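Local structure of acetyltransferase, GNAT family (Enterococcus faecalis, 1U6M) at residues D41-A46 against E85-V90; Y56-V61 against V73-E78; A65-G70 against D121-G126; D79-D84 against F103-T108; G150-F155 against Y182-K187. The protein probably transfers an acyl group other than an aminoacyl one, most likely acetyl, as a member of the GNAT acetyltransferase family. All coordinates share one frame; numbering follows the deposited sequence.

Contact 1: residues D41-A46 against E85-V90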
# COMPACT_ATOMS: atom_id res chain seq x y z
N ASP A 41 -6.26 -10.45 12.44
CA ASP A 41 -5.30 -10.53 13.55
C ASP A 41 -3.83 -10.71 13.12
O ASP A 41 -2.91 -10.13 13.70
CB ASP A 41 -5.71 -11.65 14.55
CG ASP A 41 -6.95 -11.24 15.44
OD1 ASP A 41 -8.04 -10.94 14.91
OD2 ASP A 41 -6.85 -11.20 16.68
N LEU A 42 -3.61 -11.50 12.08
CA LEU A 42 -2.28 -11.80 11.58
C LEU A 42 -1.70 -10.54 10.93
O LEU A 42 -0.60 -10.13 11.26
CB LEU A 42 -2.39 -12.94 10.54
CG LEU A 42 -2.71 -14.36 11.08
CD1 LEU A 42 -3.04 -15.38 9.91
CD2 LEU A 42 -1.60 -14.93 11.99
N LEU A 43 -2.43 -9.95 9.99
CA LEU A 43 -2.11 -8.66 9.40
C LEU A 43 -1.80 -7.61 10.46
O LEU A 43 -0.73 -6.97 10.37
CB LEU A 43 -3.28 -8.19 8.51
CG LEU A 43 -3.47 -9.04 7.25
CD1 LEU A 43 -4.84 -8.76 6.51
CD2 LEU A 43 -2.22 -8.88 6.28
N ALA A 44 -2.66 -7.47 11.48
CA ALA A 44 -2.47 -6.42 12.55
C ALA A 44 -1.21 -6.62 13.28
O ALA A 44 -0.45 -5.66 13.54
CB ALA A 44 -3.60 -6.37 13.53
N GLU A 45 -0.93 -7.87 13.61
CA GLU A 45 0.34 -8.18 14.23
C GLU A 45 1.53 -7.83 13.32
O GLU A 45 2.51 -7.33 13.81
CB GLU A 45 0.37 -9.66 14.68
CG GLU A 45 1.63 -10.05 15.45
CD GLU A 45 1.63 -11.52 15.96
OE1 GLU A 45 2.76 -12.00 16.30
OE2 GLU A 45 0.51 -12.15 16.00
N ALA A 46 1.45 -8.07 12.00
CA ALA A 46 2.61 -7.77 11.11
C ALA A 46 2.89 -6.21 10.97
O ALA A 46 4.01 -5.74 10.79
CB ALA A 46 2.42 -8.45 9.73
N GLU A 85 8.56 -10.21 4.60
CA GLU A 85 9.19 -11.05 5.63
C GLU A 85 8.46 -11.01 6.96
O GLU A 85 8.18 -12.07 7.48
CB GLU A 85 10.69 -10.73 5.91
CG GLU A 85 11.63 -10.78 4.71
CD GLU A 85 13.11 -10.57 5.10
OE1 GLU A 85 13.41 -10.35 6.31
OE2 GLU A 85 13.98 -10.65 4.23
N PRO A 86 8.21 -9.81 7.54
CA PRO A 86 7.42 -9.76 8.79
C PRO A 86 6.12 -10.60 8.83
O PRO A 86 5.86 -11.24 9.86
CB PRO A 86 7.16 -8.25 8.96
CG PRO A 86 8.46 -7.63 8.42
CD PRO A 86 8.68 -8.44 7.17
N LEU A 87 5.34 -10.61 7.73
CA LEU A 87 4.10 -11.42 7.70
C LEU A 87 4.43 -12.93 7.72
O LEU A 87 3.72 -13.70 8.35
CB LEU A 87 3.23 -11.14 6.46
CG LEU A 87 1.70 -11.15 6.57
CD1 LEU A 87 0.84 -11.55 5.27
CD2 LEU A 87 1.08 -11.71 7.89
N ARG A 88 5.47 -13.35 7.01
CA ARG A 88 5.96 -14.75 7.07
C ARG A 88 6.41 -15.18 8.49
O ARG A 88 6.11 -16.27 8.92
CB ARG A 88 7.08 -14.95 6.06
CG ARG A 88 6.63 -14.55 4.62
CD ARG A 88 7.50 -15.14 3.54
NE ARG A 88 7.12 -14.66 2.23
CZ ARG A 88 6.11 -15.13 1.53
NH1 ARG A 88 5.39 -16.13 2.02
NH2 ARG A 88 5.82 -14.62 0.35
N GLU A 89 7.06 -14.28 9.22
CA GLU A 89 7.44 -14.46 10.59
C GLU A 89 6.26 -14.63 11.52
O GLU A 89 6.27 -15.50 12.38
CB GLU A 89 8.25 -13.25 11.09
CG GLU A 89 9.72 -13.19 10.67
CD GLU A 89 10.45 -11.99 11.34
OE1 GLU A 89 10.47 -11.95 12.65
OE2 GLU A 89 10.94 -11.09 10.55
N VAL A 90 5.25 -13.78 11.36
CA VAL A 90 3.98 -13.85 12.08
C VAL A 90 3.27 -15.17 11.78
O VAL A 90 2.80 -15.82 12.71
CB VAL A 90 3.06 -12.60 11.76
CG1 VAL A 90 1.63 -12.82 12.13
CG2 VAL A 90 3.66 -11.30 12.32
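Val90 fits between Leu42, Glu45 and Ala46, where helices 36-47 and 85-93 pack with their N-to-C directions 126° apart and their axes 9.0 Å apart at closest approach. Glu45 CG stands anti to the backbone N (chi1 -175°), and the chain runs out straight from CB past the tip of Val90. CG lies 3.9 Å from Val90 CG2, and CD then passes 4.0 Å from Val90 CG1. OE1 stays beside Val90 CG2 and OE2 beside Val90 CG1, both at 4.1 Å, and OE2 also hydrogen-bonds to His94 NE2, just beyond helix 85-93. Deeper in, the side chains that meet are all hydrocarbon, though Val90 CG1 also presses on Leu42 O at 3.6 Å. Leu42 CD2 touches Val90 CG1 at 3.9 Å. Small Ala46 lets the backbones close up, its CB resting 4.0 Å from Leu87 CA. Leu87 reaches further with CD1, which meets Leu43 CD2 at 4.2 Å. Leu43 packs on Ala16, Val19 and Leu23 of helix 12-25, while Pro86 and Leu87 rest on the loop of Tyr49, Thr51 and Tyr52. The pair joins helix 36-47, leading into strand 59-64, to helix 85-93, which follows strand 67-76.

Contact 2: residues Y56-V61 against V73-E78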
# COMPACT_ATOMS: atom_id res chain seq x y z
N TYR A 56 3.08 0.30 10.30
CA TYR A 56 2.59 1.68 10.56
C TYR A 56 3.57 2.77 10.12
O TYR A 56 3.17 3.79 9.64
CB TYR A 56 2.05 1.90 11.97
CG TYR A 56 3.13 1.93 13.02
CD1 TYR A 56 3.77 3.11 13.35
CD2 TYR A 56 3.47 0.78 13.72
CE1 TYR A 56 4.76 3.15 14.32
CE2 TYR A 56 4.47 0.78 14.69
CZ TYR A 56 5.11 1.97 14.99
OH TYR A 56 6.12 2.00 15.95
N GLN A 57 4.85 2.51 10.22
CA GLN A 57 5.83 3.51 9.86
C GLN A 57 5.88 3.84 8.37
O GLN A 57 6.50 4.83 7.97
CB GLN A 57 7.17 3.06 10.38
CG GLN A 57 7.20 3.24 11.86
CD GLN A 57 8.43 2.66 12.52
OE1 GLN A 57 8.34 2.12 13.64
NE2 GLN A 57 9.61 2.76 11.83
N ARG A 58 5.23 3.01 7.56
CA ARG A 58 5.22 3.18 6.12
C ARG A 58 3.93 3.85 5.67
O ARG A 58 3.74 4.10 4.47
CB ARG A 58 5.33 1.79 5.45
CG ARG A 58 6.61 1.09 5.73
CD ARG A 58 6.91 0.12 4.59
NE ARG A 58 8.06 -0.78 4.83
CZ ARG A 58 9.35 -0.45 4.66
NH1 ARG A 58 9.68 0.79 4.29
NH2 ARG A 58 10.32 -1.35 4.83
N ILE A 59 3.06 4.15 6.63
CA ILE A 59 1.70 4.54 6.34
C ILE A 59 1.28 5.99 6.78
O ILE A 59 1.54 6.47 7.92
CB ILE A 59 0.68 3.51 6.94
CG1 ILE A 59 0.96 2.11 6.36
CG2 ILE A 59 -0.73 3.93 6.64
CD1 ILE A 59 0.02 1.01 6.82
N LEU A 60 0.57 6.63 5.86
CA LEU A 60 -0.09 7.90 6.15
C LEU A 60 -1.57 7.67 6.31
O LEU A 60 -2.18 6.97 5.48
CB LEU A 60 0.18 8.91 5.02
CG LEU A 60 0.20 10.41 5.26
CD1 LEU A 60 1.20 10.86 6.33
CD2 LEU A 60 0.54 10.98 3.95
N VAL A 61 -2.17 8.26 7.35
CA VAL A 61 -3.59 8.02 7.66
C VAL A 61 -4.39 9.27 7.30
O VAL A 61 -3.94 10.40 7.55
CB VAL A 61 -3.75 7.63 9.21
CG1 VAL A 61 -5.13 7.83 9.73
CG2 VAL A 61 -3.34 6.18 9.44
N VAL A 73 0.13 4.04 1.47
CA VAL A 73 1.23 3.11 1.84
C VAL A 73 2.31 3.07 0.73
O VAL A 73 1.97 2.94 -0.46
CB VAL A 73 0.75 1.64 1.98
CG1 VAL A 73 1.93 0.76 2.59
CG2 VAL A 73 -0.50 1.58 2.83
N GLY A 74 3.58 3.20 1.13
CA GLY A 74 4.67 3.20 0.18
C GLY A 74 6.03 3.09 0.88
O GLY A 74 6.11 3.13 2.13
N TYR A 75 7.11 2.98 0.07
CA TYR A 75 8.42 2.65 0.62
C TYR A 75 9.46 3.01 -0.43
O TYR A 75 9.13 3.01 -1.66
CB TYR A 75 8.53 1.13 1.01
CG TYR A 75 7.77 0.20 0.06
CD1 TYR A 75 8.34 -0.20 -1.17
CD2 TYR A 75 6.48 -0.26 0.38
CE1 TYR A 75 7.60 -1.01 -2.09
CE2 TYR A 75 5.74 -1.07 -0.53
CZ TYR A 75 6.31 -1.43 -1.74
OH TYR A 75 5.59 -2.21 -2.64
N PRO A 76 10.72 3.28 0.01
CA PRO A 76 11.87 3.32 -0.97
C PRO A 76 11.89 2.07 -1.81
O PRO A 76 11.69 1.02 -1.27
CB PRO A 76 13.10 3.37 -0.09
CG PRO A 76 12.56 4.12 1.25
CD PRO A 76 11.11 3.62 1.41
N ALA A 77 12.10 2.17 -3.12
CA ALA A 77 12.20 1.00 -4.03
C ALA A 77 13.18 -0.11 -3.56
O ALA A 77 12.96 -1.30 -3.82
CB ALA A 77 12.59 1.45 -5.40
N GLU A 78 14.29 0.28 -2.93
CA GLU A 78 15.26 -0.74 -2.45
C GLU A 78 14.71 -1.64 -1.33
O GLU A 78 15.33 -2.64 -1.05
CB GLU A 78 16.60 -0.09 -2.03
CG GLU A 78 16.50 0.88 -0.86
CD GLU A 78 16.10 2.31 -1.26
OE1 GLU A 78 16.27 3.20 -0.39
OE2 GLU A 78 15.60 2.55 -2.40
O HOH W 1 8.59 3.35 4.18
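Ile59 and Val73 form an antiparallel, non-hydrogen-bonded pair at the open end of the beta hairpin made by strands 59-64 and 67-76, two neighbouring strands of the central GNAT sheet. Their side chains lie next to each other and point the same way, with Ile59 CG1 3.9 Å from Val73 CG2. Beyond this pair the strands begin to part. Gly74 N still donates to Arg58 O, but at 3.5 Å the bond is weak, even though its N-H...O angle is a good 162°. From there on Arg58 bridges the gap with its side chain. CG lies anti to the carbonyl carbon (chi1 -64°) and the chain is extended as far as NE, which carries the guanidinium along the opposite strand. Arg58 CB passes 3.7 Å from Gly74 O on the way, and NH1 ends 3.5 Å from Tyr75 CB. The guanidinium and phenol planes stand 77° apart, so this is no stack. In the guanidinium plane NH1 donates a hydrogen bond to a water at 2.8 Å, and the same water donates to Gly74 O at 3.2 Å. The water thus ties the guanidinium to the backbone of the facing strand. Tyr75 sends its hydroxyl off to Asp116 OD1 of strand 112-120. The remaining donors of Arg58 are also engaged: NH1 in a salt bridge with Asp79, NH2 with Thr51 O, and NE weakly with Tyr52 O. With bonds from all three nitrogens the guanidinium is probably held in one orientation, and the acid partner together with the carbonyl oxygens would be expected to stabilise its positive charge.

Contact 3: residues A65-G70 against D121-G126. With SO4 (sulfate ion), chain E.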
# COMPACT_ATOMS: atom_id res chain seq x y z
N ALA A 65 -13.83 12.36 11.00
CA ALA A 65 -14.69 12.24 12.20
C ALA A 65 -13.95 11.42 13.26
O ALA A 65 -14.53 10.47 13.81
CB ALA A 65 -16.09 11.58 11.85
N GLY A 66 -12.66 11.75 13.48
CA GLY A 66 -11.76 10.96 14.38
C GLY A 66 -11.68 9.44 14.18
O GLY A 66 -11.58 8.67 15.13
N GLU A 67 -11.72 9.00 12.93
CA GLU A 67 -11.69 7.60 12.59
C GLU A 67 -10.80 7.45 11.33
O GLU A 67 -10.86 8.30 10.46
CB GLU A 67 -13.12 7.23 12.26
CG GLU A 67 -13.33 5.85 11.72
CD GLU A 67 -14.50 5.21 12.41
OE1 GLU A 67 -14.27 4.33 13.27
OE2 GLU A 67 -15.64 5.65 12.11
N VAL A 68 -10.01 6.38 11.26
CA VAL A 68 -9.22 6.01 10.06
C VAL A 68 -10.09 5.78 8.82
O VAL A 68 -10.82 4.79 8.75
CB VAL A 68 -8.28 4.80 10.33
CG1 VAL A 68 -7.44 4.46 9.07
CG2 VAL A 68 -7.32 5.10 11.51
N ALA A 69 -10.03 6.70 7.85
CA ALA A 69 -10.92 6.66 6.70
C ALA A 69 -10.24 6.12 5.43
O ALA A 69 -10.91 5.68 4.48
CB ALA A 69 -11.54 8.01 6.46
N GLY A 70 -8.90 6.20 5.41
CA GLY A 70 -8.08 5.86 4.23
C GLY A 70 -6.60 5.86 4.67
O GLY A 70 -6.22 6.51 5.66
N ASP A 121 -11.59 3.41 3.15
CA ASP A 121 -12.74 2.71 3.75
C ASP A 121 -14.02 2.88 2.89
O ASP A 121 -14.34 3.98 2.45
CB ASP A 121 -12.93 3.20 5.16
CG ASP A 121 -13.89 2.34 5.95
OD1 ASP A 121 -15.04 2.11 5.48
OD2 ASP A 121 -13.51 1.89 7.04
N GLU A 122 -14.69 1.77 2.60
CA GLU A 122 -15.95 1.69 1.83
C GLU A 122 -17.02 2.63 2.39
O GLU A 122 -17.79 3.18 1.61
CB GLU A 122 -16.52 0.23 1.81
N ARG A 123 -17.07 2.81 3.71
CA ARG A 123 -18.00 3.78 4.27
C ARG A 123 -17.69 5.25 3.88
O ARG A 123 -18.55 6.14 4.11
CB ARG A 123 -18.00 3.66 5.78
CG ARG A 123 -18.55 2.38 6.32
CD ARG A 123 -18.47 2.39 7.84
NE ARG A 123 -17.09 2.34 8.30
CZ ARG A 123 -16.61 2.97 9.38
NH1 ARG A 123 -17.40 3.75 10.13
NH2 ARG A 123 -15.31 2.82 9.68
N PHE A 124 -16.48 5.54 3.34
CA PHE A 124 -16.08 6.93 3.09
C PHE A 124 -15.72 7.17 1.64
O PHE A 124 -14.87 7.99 1.35
CB PHE A 124 -14.95 7.36 4.02
CG PHE A 124 -15.28 7.19 5.48
CD1 PHE A 124 -16.22 8.00 6.10
CD2 PHE A 124 -14.66 6.22 6.24
CE1 PHE A 124 -16.53 7.85 7.44
CE2 PHE A 124 -14.95 6.08 7.58
CZ PHE A 124 -15.88 6.87 8.17
N ARG A 125 -16.34 6.44 0.73
CA ARG A 125 -16.09 6.62 -0.68
C ARG A 125 -16.78 7.86 -1.13
O ARG A 125 -17.85 8.23 -0.61
CB ARG A 125 -16.60 5.43 -1.53
CG ARG A 125 -15.98 4.03 -1.25
CD ARG A 125 -14.47 4.04 -0.91
NE ARG A 125 -13.71 4.53 -2.05
CZ ARG A 125 -13.24 3.77 -3.04
NH1 ARG A 125 -13.41 2.44 -3.03
NH2 ARG A 125 -12.58 4.34 -4.02
N GLY A 126 -16.19 8.50 -2.14
CA GLY A 126 -16.88 9.55 -2.85
C GLY A 126 -16.65 10.86 -2.16
O GLY A 126 -17.29 11.83 -2.52
O2 SO4 E . -11.64 7.10 -3.43
O3 SO4 E . -11.59 8.82 -2.82
O4 SO4 E . -12.89 7.78 -2.99
O HOH W 2 -11.26 2.28 7.94
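Ala69 and Asp121 make the tight part of this contact, where Asp121 N gives a hydrogen bond of 2.7 Å to Ala69 O. Beside it Ala69 CB presses on the Phe124 ring, 3.6 Å from CD2, and Ile129 and His64 also meet that ring. Asp121 shapes its own turn: OD1 takes the N-H of Arg123 through its anti lone pair at 2.8 Å, an Asx turn. Toward solvent the grip loosens. Arg123 bends back at chi3 (-68°), bringing its guanidinium over Phe124 CE2, and NH1 reaches Glu67 OE2 at 3.3 Å. That salt bridge is lopsided: Glu67 OE2 lies near the guanidinium plane, but NH1 comes from well above the carboxylate, the planes being 81° apart. NE and NH2 turn back to Asp121 in a salt bridge whose hydrogen bonds are weak, which makes a network of Glu67, Arg123 and Asp121; a water links Asp121 OD2 to Val68 O. Arg125 heads the other way, its NH2 3.0 Å from O2 of a sulfate that Gly126 N also approaches in a weak bond. Arg125 starts the Arg/Gln-x-x-Gly-x-Gly/Ala signature of GNAT enzymes, the loop that holds the pyrophosphate of coenzyme A, and the sulfate is consistent with such an anion site.

Contact 4: residues D79-D84 against F103-T108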
# COMPACT_ATOMS: atom_id res chain seq x y z
N ASP A 79 13.53 -1.29 -0.76
CA ASP A 79 12.92 -2.06 0.36
C ASP A 79 12.00 -3.15 -0.13
O ASP A 79 11.47 -3.89 0.66
CB ASP A 79 12.08 -1.17 1.30
CG ASP A 79 12.90 -0.27 2.17
OD1 ASP A 79 14.12 -0.37 2.08
OD2 ASP A 79 12.35 0.58 2.93
N GLU A 80 11.81 -3.25 -1.43
CA GLU A 80 10.80 -4.16 -1.99
C GLU A 80 10.97 -5.67 -1.74
O GLU A 80 10.00 -6.47 -1.82
CB GLU A 80 10.65 -3.94 -3.49
CG GLU A 80 9.20 -4.35 -3.87
CD GLU A 80 8.90 -4.40 -5.35
OE1 GLU A 80 7.72 -4.73 -5.68
OE2 GLU A 80 9.83 -4.10 -6.17
N LYS A 81 12.21 -6.08 -1.51
CA LYS A 81 12.48 -7.47 -1.35
C LYS A 81 12.39 -7.90 0.13
O LYS A 81 12.30 -9.07 0.43
CB LYS A 81 13.85 -7.79 -1.97
CG LYS A 81 13.76 -8.46 -3.33
CD LYS A 81 13.57 -7.53 -4.47
CE LYS A 81 13.35 -8.39 -5.73
NZ LYS A 81 13.54 -7.72 -7.09
N ILE A 82 12.39 -6.95 1.05
CA ILE A 82 12.33 -7.26 2.47
C ILE A 82 10.96 -7.03 3.15
O ILE A 82 10.83 -7.32 4.36
CB ILE A 82 13.51 -6.58 3.29
CG1 ILE A 82 13.53 -5.05 3.18
CG2 ILE A 82 14.83 -7.09 2.81
CD1 ILE A 82 12.95 -4.31 4.41
N ILE A 83 9.95 -6.55 2.39
CA ILE A 83 8.71 -5.99 3.00
C ILE A 83 7.67 -7.03 3.51
O ILE A 83 6.90 -6.77 4.44
CB ILE A 83 8.03 -4.88 2.07
CG1 ILE A 83 7.81 -5.41 0.65
CG2 ILE A 83 8.81 -3.49 2.20
CD1 ILE A 83 7.08 -4.47 -0.27
N ASP A 84 7.70 -8.20 2.91
CA ASP A 84 6.77 -9.31 3.24
C ASP A 84 7.26 -10.28 4.29
O ASP A 84 6.44 -11.04 4.84
CB ASP A 84 6.35 -10.06 1.99
CG ASP A 84 5.44 -9.21 1.06
OD1 ASP A 84 4.55 -8.44 1.56
OD2 ASP A 84 5.61 -9.32 -0.17
N PHE A 103 2.57 -11.28 -2.52
CA PHE A 103 2.79 -10.48 -3.76
C PHE A 103 4.03 -10.88 -4.51
O PHE A 103 5.08 -11.16 -3.92
CB PHE A 103 2.86 -8.98 -3.43
CG PHE A 103 1.79 -8.51 -2.50
CD1 PHE A 103 1.91 -8.73 -1.13
CD2 PHE A 103 0.68 -7.84 -2.97
CE1 PHE A 103 0.94 -8.30 -0.25
CE2 PHE A 103 -0.29 -7.38 -2.08
CZ PHE A 103 -0.17 -7.63 -0.73
N ILE A 104 3.94 -10.82 -5.81
CA ILE A 104 5.14 -10.81 -6.65
C ILE A 104 5.81 -9.43 -6.52
O ILE A 104 5.16 -8.40 -6.68
CB ILE A 104 4.83 -11.26 -8.08
CG1 ILE A 104 4.02 -12.58 -8.02
CG2 ILE A 104 6.12 -11.49 -8.85
CD1 ILE A 104 3.71 -13.19 -9.38
N GLU A 105 7.08 -9.43 -6.13
CA GLU A 105 7.81 -8.22 -5.67
C GLU A 105 8.62 -7.60 -6.82
O GLU A 105 9.84 -7.37 -6.70
CB GLU A 105 8.71 -8.54 -4.44
CG GLU A 105 7.99 -8.91 -3.11
CD GLU A 105 8.95 -9.44 -2.02
OE1 GLU A 105 9.99 -10.06 -2.39
OE2 GLU A 105 8.69 -9.24 -0.79
N GLU A 106 7.94 -7.34 -7.94
CA GLU A 106 8.65 -6.86 -9.13
C GLU A 106 8.06 -5.57 -9.75
O GLU A 106 8.00 -5.43 -10.97
CB GLU A 106 8.76 -8.00 -10.15
CG GLU A 106 9.75 -9.14 -9.71
CD GLU A 106 9.51 -10.47 -10.44
OE1 GLU A 106 8.48 -10.64 -11.13
OE2 GLU A 106 10.38 -11.37 -10.31
N GLU A 107 7.66 -4.62 -8.90
CA GLU A 107 6.85 -3.53 -9.38
C GLU A 107 7.47 -2.12 -9.31
O GLU A 107 6.94 -1.18 -9.89
CB GLU A 107 5.45 -3.60 -8.76
CG GLU A 107 5.38 -3.64 -7.25
CD GLU A 107 3.99 -4.03 -6.74
OE1 GLU A 107 3.51 -3.57 -5.69
OE2 GLU A 107 3.36 -4.85 -7.41
N THR A 108 8.60 -1.99 -8.62
CA THR A 108 9.27 -0.71 -8.45
C THR A 108 10.38 -0.45 -9.46
O THR A 108 10.86 -1.39 -10.08
CB THR A 108 9.81 -0.50 -7.00
OG1 THR A 108 11.03 -1.26 -6.83
CG2 THR A 108 8.78 -0.90 -5.97
O HOH W 3 9.88 -9.88 1.78
O HOH W 4 12.56 -11.51 -0.69
O HOH W 5 5.70 -11.62 -1.43
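Glu80 points its carboxylate straight at the backbone of Glu107 and Thr108, joining two irregular loops at either end of the long excursion between the neighbouring antiparallel strands 67-76 and 112-120 of the GNAT sheet. Its CG is anti to the backbone N (chi1 -153°) and the chain is fully extended, which carries the carboxylate past the Glu105 carbonyl to the two N-H groups beyond. OE1 accepts from Glu107 N at 3.2 Å on its syn lone pair. OE2 receives a weak bond from Thr108 N, while Thr108 OG1, from the opposite direction, lies 3.2 Å from OE2. Glu107's own side chain runs across Glu80 at about a right angle. Asp84 and Glu105 also meet from opposite directions, their carboxylates almost coplanar at 12° apart. Asp84 OD2 and Glu105 OE2 are only 3.1 Å from each other, two acceptors that would repel if both were charged. Arg53 probably eases this: it forms a salt bridge with Asp84 OD1 and a cation-pi contact with Phe103, whose side chain crosses that of Asp84 at about a right angle, the ring plane 13° from the carboxylate. One water joins Glu105 OE2 to Lys81 O and Asp84 N. Another sits 2.6 Å from Asp84 OD2 and donates to Phe103 O as well.

Contact 5: residues G150-F155 against Y182-K187; sequences GLNVDF and YNHMQK
Leu151 and Met185, then Val153 and Asn183, form the hydrogen-bonded pairs of two antiparallel strands whose directions differ by 154°. Each pair is bonded both ways: Met185 N reaches Leu151 O at 2.9 Å, and Asn183 N reaches Val153 O at 2.8 Å. Between them Asn152 faces His184 as a non-hydrogen-bonded pair. On the face of Leu151, Val153 and Met185 the packing is mostly apolar, with Asn183 at its margin. Leu151 CG sits between its backbone N and carbonyl carbon (chi1 61°), placing CD1 4.0 Å from Met185 CB. Met185 SD lies 3.5 Å from Val153 CG2. Tyr164 and Ala160 of helix 158-165 cover this face. On the other, the His184 imidazole receives Leu151 O over one face, 3.4 Å above its plane. Asn152 ND2 turns to Glu107 O. At the far end Tyr182 CD2 lies 3.2 Å from Asp154 N. These are the fifth and seventh strands in chain order, side by side in the GNAT sheet, with the sixth, 170-177, at the edge beyond. Backbone bonds therefore hold the strands, one side packed largely by hydrocarbon and sulfur, while polar groups on the other tie the pair to Glu107 in the loop before strand 112-120 and, weakly through His184 NE2, to Glu112 at its start.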
# COMPACT_ATOMS: atom_id res chain seq x y z
N GLY A 150 6.88 7.16 -7.33
CA GLY A 150 6.42 6.36 -8.49
C GLY A 150 5.25 5.46 -8.19
O GLY A 150 4.93 5.24 -7.04
N LEU A 151 4.59 4.93 -9.23
CA LEU A 151 3.37 4.12 -9.03
C LEU A 151 3.09 3.28 -10.27
O LEU A 151 3.66 3.56 -11.36
CB LEU A 151 2.13 5.00 -8.66
CG LEU A 151 1.56 6.11 -9.58
CD1 LEU A 151 0.84 5.51 -10.78
CD2 LEU A 151 0.65 7.03 -8.84
N ASN A 152 2.25 2.26 -10.13
CA ASN A 152 1.81 1.51 -11.29
C ASN A 152 0.31 1.69 -11.39
O ASN A 152 -0.38 1.63 -10.35
CB ASN A 152 2.08 0.00 -11.16
CG ASN A 152 3.56 -0.33 -11.14
OD1 ASN A 152 4.28 0.02 -12.02
ND2 ASN A 152 3.99 -0.98 -10.09
N VAL A 153 -0.19 1.94 -12.61
CA VAL A 153 -1.64 1.97 -12.89
C VAL A 153 -1.94 0.95 -13.98
O VAL A 153 -1.35 0.98 -15.06
CB VAL A 153 -2.18 3.30 -13.60
CG1 VAL A 153 -3.48 3.68 -13.02
CG2 VAL A 153 -1.25 4.39 -13.56
N ASP A 154 -2.92 0.11 -13.70
CA ASP A 154 -3.43 -0.83 -14.68
C ASP A 154 -3.88 -0.12 -15.94
O ASP A 154 -4.60 0.91 -15.87
CB ASP A 154 -4.58 -1.61 -14.05
CG ASP A 154 -4.76 -2.99 -14.69
OD1 ASP A 154 -4.89 -3.09 -15.96
OD2 ASP A 154 -4.75 -3.97 -13.90
N PHE A 155 -3.43 -0.64 -17.09
CA PHE A 155 -3.86 -0.24 -18.45
C PHE A 155 -5.36 -0.05 -18.61
O PHE A 155 -5.81 0.76 -19.40
CB PHE A 155 -3.44 -1.30 -19.47
CG PHE A 155 -2.06 -1.10 -20.05
CD1 PHE A 155 -1.67 -1.82 -21.18
CD2 PHE A 155 -1.16 -0.19 -19.49
CE1 PHE A 155 -0.39 -1.66 -21.73
CE2 PHE A 155 0.12 -0.02 -20.03
CZ PHE A 155 0.51 -0.75 -21.15
N TYR A 182 0.65 -2.77 -16.74
CA TYR A 182 0.61 -1.51 -15.99
C TYR A 182 1.46 -0.45 -16.64
O TYR A 182 2.46 -0.78 -17.24
CB TYR A 182 1.12 -1.72 -14.56
CG TYR A 182 0.24 -2.62 -13.73
CD1 TYR A 182 0.43 -3.99 -13.72
CD2 TYR A 182 -0.76 -2.08 -12.93
CE1 TYR A 182 -0.39 -4.82 -12.93
CE2 TYR A 182 -1.58 -2.88 -12.16
CZ TYR A 182 -1.39 -4.25 -12.17
OH TYR A 182 -2.17 -5.04 -11.38
N ASN A 183 1.04 0.82 -16.52
CA ASN A 183 1.92 1.99 -16.74
C ASN A 183 2.66 2.36 -15.45
O ASN A 183 2.03 2.64 -14.42
CB ASN A 183 1.13 3.25 -17.19
CG ASN A 183 0.45 3.07 -18.54
OD1 ASN A 183 1.12 3.06 -19.57
ND2 ASN A 183 -0.90 2.96 -18.55
N HIS A 184 3.98 2.40 -15.50
CA HIS A 184 4.71 2.91 -14.35
C HIS A 184 4.91 4.38 -14.61
O HIS A 184 5.40 4.76 -15.67
CB HIS A 184 6.02 2.16 -14.11
CG HIS A 184 6.62 2.40 -12.75
ND1 HIS A 184 7.43 3.48 -12.47
CD2 HIS A 184 6.53 1.68 -11.60
CE1 HIS A 184 7.81 3.42 -11.20
NE2 HIS A 184 7.29 2.34 -10.65
N MET A 185 4.46 5.21 -13.65
CA MET A 185 4.47 6.65 -13.75
C MET A 185 5.33 7.22 -12.61
O MET A 185 5.46 6.61 -11.56
CB MET A 185 3.05 7.21 -13.70
CG MET A 185 2.02 6.58 -14.71
SD MET A 185 0.35 7.35 -14.60
CE MET A 185 0.68 8.85 -15.55
N GLN A 186 5.96 8.36 -12.82
CA GLN A 186 6.72 9.01 -11.76
C GLN A 186 6.43 10.46 -11.76
O GLN A 186 6.06 11.02 -12.77
CB GLN A 186 8.21 8.82 -11.94
CG GLN A 186 8.63 7.38 -11.84
CD GLN A 186 10.12 7.20 -11.75
OE1 GLN A 186 10.59 6.27 -11.14
NE2 GLN A 186 10.87 8.12 -12.34
N LYS A 187 6.60 11.08 -10.62
CA LYS A 187 6.45 12.49 -10.47
C LYS A 187 7.69 12.96 -9.78
O LYS A 187 8.08 12.39 -8.78
CB LYS A 187 5.24 12.77 -9.60
CG LYS A 187 5.09 14.19 -9.26
CD LYS A 187 3.93 14.46 -8.33
CE LYS A 187 3.89 15.99 -8.04
NZ LYS A 187 2.74 16.18 -7.24

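In the fold
Contacts 1 and 2 are the buried ones, and they differ sharply: contact 1 is helix against helix and almost wholly hydrocarbon, while contact 2 is the parting end of a hairpin held by an arginine. Contacts 3, 4 and 5 are all partly buried. Contact 3 grips the same strand 67-76 nearer the surface, with salt bridges and a sulfate, and touches contact 2 through Val61 and Val68. Contact 4, rich in acids and waters, is a meeting of loops. It reaches contact 2 through the Arg58-Asp79 salt bridge and contact 5 through Glu107 O and Asn152. Contact 5 is regular sheet pairing, its centre about 28 Å from that of contact 1, across the chain's centre.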